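Local coordinates for WbbM protein (Klebsiella pneumoniae, PDB 6U4B) that is a bifunctional, trimeric glycosyltransferase that polymerises O-antigen and binds magnesium, at residues L178-R181 with D182-A185. Sequence-based numbering, arbitrary orientation.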
ATOM      1  N   LEU A 178     -10.400 -14.951 -48.845  1.00 54.55           N
ATOM      2  CA  LEU A 178     -11.611 -15.731 -48.660  1.00 53.75           C
ATOM      3  C   LEU A 178     -11.311 -17.213 -48.842  1.00 52.59           C
ATOM      4  O   LEU A 178     -10.399 -17.598 -49.579  1.00 51.90           O
ATOM      5  CB  LEU A 178     -12.706 -15.300 -49.643  1.00 55.44           C
ATOM      6  CG  LEU A 178     -13.192 -13.854 -49.528  1.00 57.79           C
ATOM      7  CD1 LEU A 178     -14.201 -13.540 -50.623  1.00 58.25           C
ATOM      8  CD2 LEU A 178     -13.791 -13.600 -48.151  1.00 55.33           C
ATOM      9  N   HIS A 179     -12.096 -18.042 -48.161  1.00 47.63           N
ATOM     10  CA  HIS A 179     -11.955 -19.492 -48.218  1.00 50.45           C
ATOM     11  C   HIS A 179     -13.346 -20.080 -48.410  1.00 47.08           C
ATOM     12  O   HIS A 179     -14.209 -19.946 -47.536  1.00 45.37           O
ATOM     13  CB  HIS A 179     -11.281 -20.026 -46.956  1.00 52.96           C
ATOM     14  CG  HIS A 179      -9.929 -19.432 -46.704  1.00 55.54           C
ATOM     15  ND1 HIS A 179      -8.766 -20.009 -47.167  1.00 57.90           N
ATOM     16  CD2 HIS A 179      -9.557 -18.305 -46.053  1.00 54.35           C
ATOM     17  CE1 HIS A 179      -7.734 -19.267 -46.802  1.00 58.08           C
ATOM     18  NE2 HIS A 179      -8.187 -18.228 -46.125  1.00 56.41           N
ATOM     19  N   ILE A 180     -13.563 -20.719 -49.563  1.00 47.45           N
ATOM     20  CA  ILE A 180     -14.905 -21.101 -49.979  1.00 48.67           C
ATOM     21  C   ILE A 180     -15.553 -22.074 -49.005  1.00 49.57           C
ATOM     22  O   ILE A 180     -16.786 -22.136 -48.926  1.00 51.76           O
ATOM     23  CB  ILE A 180     -14.859 -21.681 -51.411  1.00 54.45           C
ATOM     24  CG1 ILE A 180     -16.275 -21.839 -51.972  1.00 56.80           C
ATOM     25  CG2 ILE A 180     -14.097 -22.998 -51.434  1.00 58.44           C
ATOM     26  CD1 ILE A 180     -17.055 -20.545 -52.017  1.00 54.35           C
ATOM     27  N   ARG A 181     -14.753 -22.828 -48.244  1.00 50.09           N
ATOM     28  CA  ARG A 181     -15.320 -23.747 -47.261  1.00 53.67           C
ATOM     29  C   ARG A 181     -16.163 -23.010 -46.227  1.00 50.58           C
ATOM     30  O   ARG A 181     -17.139 -23.569 -45.710  1.00 51.53           O
ATOM     31  CB  ARG A 181     -14.205 -24.540 -46.575  1.00 60.22           C
ATOM     32  CG  ARG A 181     -13.407 -23.753 -45.544  1.00 65.26           C
ATOM     33  CD  ARG A 181     -12.306 -24.597 -44.923  1.00 68.88           C
ATOM     34  NE  ARG A 181     -11.256 -24.913 -45.886  1.00 74.63           N
ATOM     35  CZ  ARG A 181     -10.147 -24.197 -46.045  1.00 77.43           C
ATOM     36  NH1 ARG A 181      -9.246 -24.558 -46.949  1.00 80.14           N
ATOM     37  NH2 ARG A 181      -9.938 -23.121 -45.299  1.00 75.09           N
ATOM     38  N   ASP A 182     -15.815 -21.758 -45.922  1.00 48.75           N
ATOM     39  CA  ASP A 182     -16.615 -20.974 -44.989  1.00 44.87           C
ATOM     40  C   ASP A 182     -17.964 -20.609 -45.597  1.00 41.53           C
ATOM     41  O   ASP A 182     -18.996 -20.679 -44.920  1.00 43.43           O
ATOM     42  CB  ASP A 182     -15.855 -19.715 -44.575  1.00 46.14           C
ATOM     43  CG  ASP A 182     -14.526 -20.027 -43.911  1.00 48.61           C
ATOM     44  OD1 ASP A 182     -14.412 -21.095 -43.270  1.00 51.20           O
ATOM     45  OD2 ASP A 182     -13.592 -19.202 -44.026  1.00 44.21           O
ATOM     46  N   TYR A 183     -17.972 -20.216 -46.874  1.00 37.61           N
ATOM     47  CA  TYR A 183     -19.227 -19.888 -47.542  1.00 42.32           C
ATOM     48  C   TYR A 183     -20.056 -21.141 -47.792  1.00 45.59           C
ATOM     49  O   TYR A 183     -21.286 -21.110 -47.674  1.00 47.78           O
ATOM     50  CB  TYR A 183     -18.942 -19.150 -48.852  1.00 46.81           C
ATOM     51  CG  TYR A 183     -20.181 -18.732 -49.617  1.00 48.19           C
ATOM     52  CD1 TYR A 183     -20.344 -19.073 -50.955  1.00 48.92           C
ATOM     53  CD2 TYR A 183     -21.186 -17.997 -49.002  1.00 46.12           C
ATOM     54  CE1 TYR A 183     -21.475 -18.692 -51.659  1.00 48.69           C
ATOM     55  CE2 TYR A 183     -22.319 -17.614 -49.697  1.00 44.29           C
ATOM     56  CZ  TYR A 183     -22.458 -17.962 -51.025  1.00 45.69           C
ATOM     57  OH  TYR A 183     -23.586 -17.579 -51.718  1.00 46.85           O
ATOM     58  N   GLN A 184     -19.398 -22.254 -48.132  1.00 48.09           N
ATOM     59  CA  GLN A 184     -20.107 -23.524 -48.269  1.00 52.78           C
ATOM     60  C   GLN A 184     -20.812 -23.903 -46.975  1.00 48.63           C
ATOM     61  O   GLN A 184     -21.947 -24.395 -46.998  1.00 48.04           O
ATOM     62  CB  GLN A 184     -19.137 -24.632 -48.682  1.00 56.77           C
ATOM     63  CG  GLN A 184     -18.684 -24.578 -50.127  1.00 63.78           C
ATOM     64  CD  GLN A 184     -17.731 -25.704 -50.472  1.00 72.90           C
ATOM     65  OE1 GLN A 184     -16.587 -25.725 -50.017  1.00 75.44           O
ATOM     66  NE2 GLN A 184     -18.201 -26.654 -51.271  1.00 79.08           N
ATOM     67  N   ALA A 185     -20.152 -23.684 -45.834  1.00 41.09           N
ATOM     68  CA  ALA A 185     -20.769 -23.998 -44.550  1.00 40.42           C
ATOM     69  C   ALA A 185     -22.002 -23.138 -44.306  1.00 43.81           C
ATOM     70  O   ALA A 185     -23.005 -23.617 -43.761  1.00 45.20           O
ATOM     71  CB  ALA A 185     -19.753 -23.810 -43.424  1.00 41.26           C
TER
HETATM   72  O   HOH W   1     -13.610 -17.098 -45.850  1.00 49.32           O
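Asp182 OD2 is gripped twice. Water 1 donates to Asp182 OD2 at 2.8 Å, and the hydroxyl of Tyr246 also bonds it. The same water accepts from His179 N at 2.9 Å, so the carboxylate of the buried Asp182 is tied through water to the backbone just ahead of helix 180-193. With CG beside its own backbone N (chi1 -59°), Asp182 turns its carboxylate back toward the chain before the helix. Asp182 OD2 comes within 3.8 Å of His179 CB. Asp182 N to His179 O (2.9 Å) is an i to i+3 bond that closes the turn at the start of the helix. The next one, Gln184 N to Ile180 O (2.7 Å), is nearly straight and starts the regular i to i+4 pattern. Ala185 N to Arg181 O (3.0 Å) continues it. On another side of the turn, Ile180 CD1 lies 3.8 Å from Tyr183 CD1, at the edge of the ring and in its plane. Gln184 CG lies 3.3 Å from Ile180 O. The segment starts a helix of the DUF4422 region, away from the magnesium site. Tyr183 OH bonds Asn205. Ile180 and Gln184 touch helix 168-173, where the Tyr183 ring also meets that of Tyr172, while Asp182 and Tyr183 touch helix 253-272.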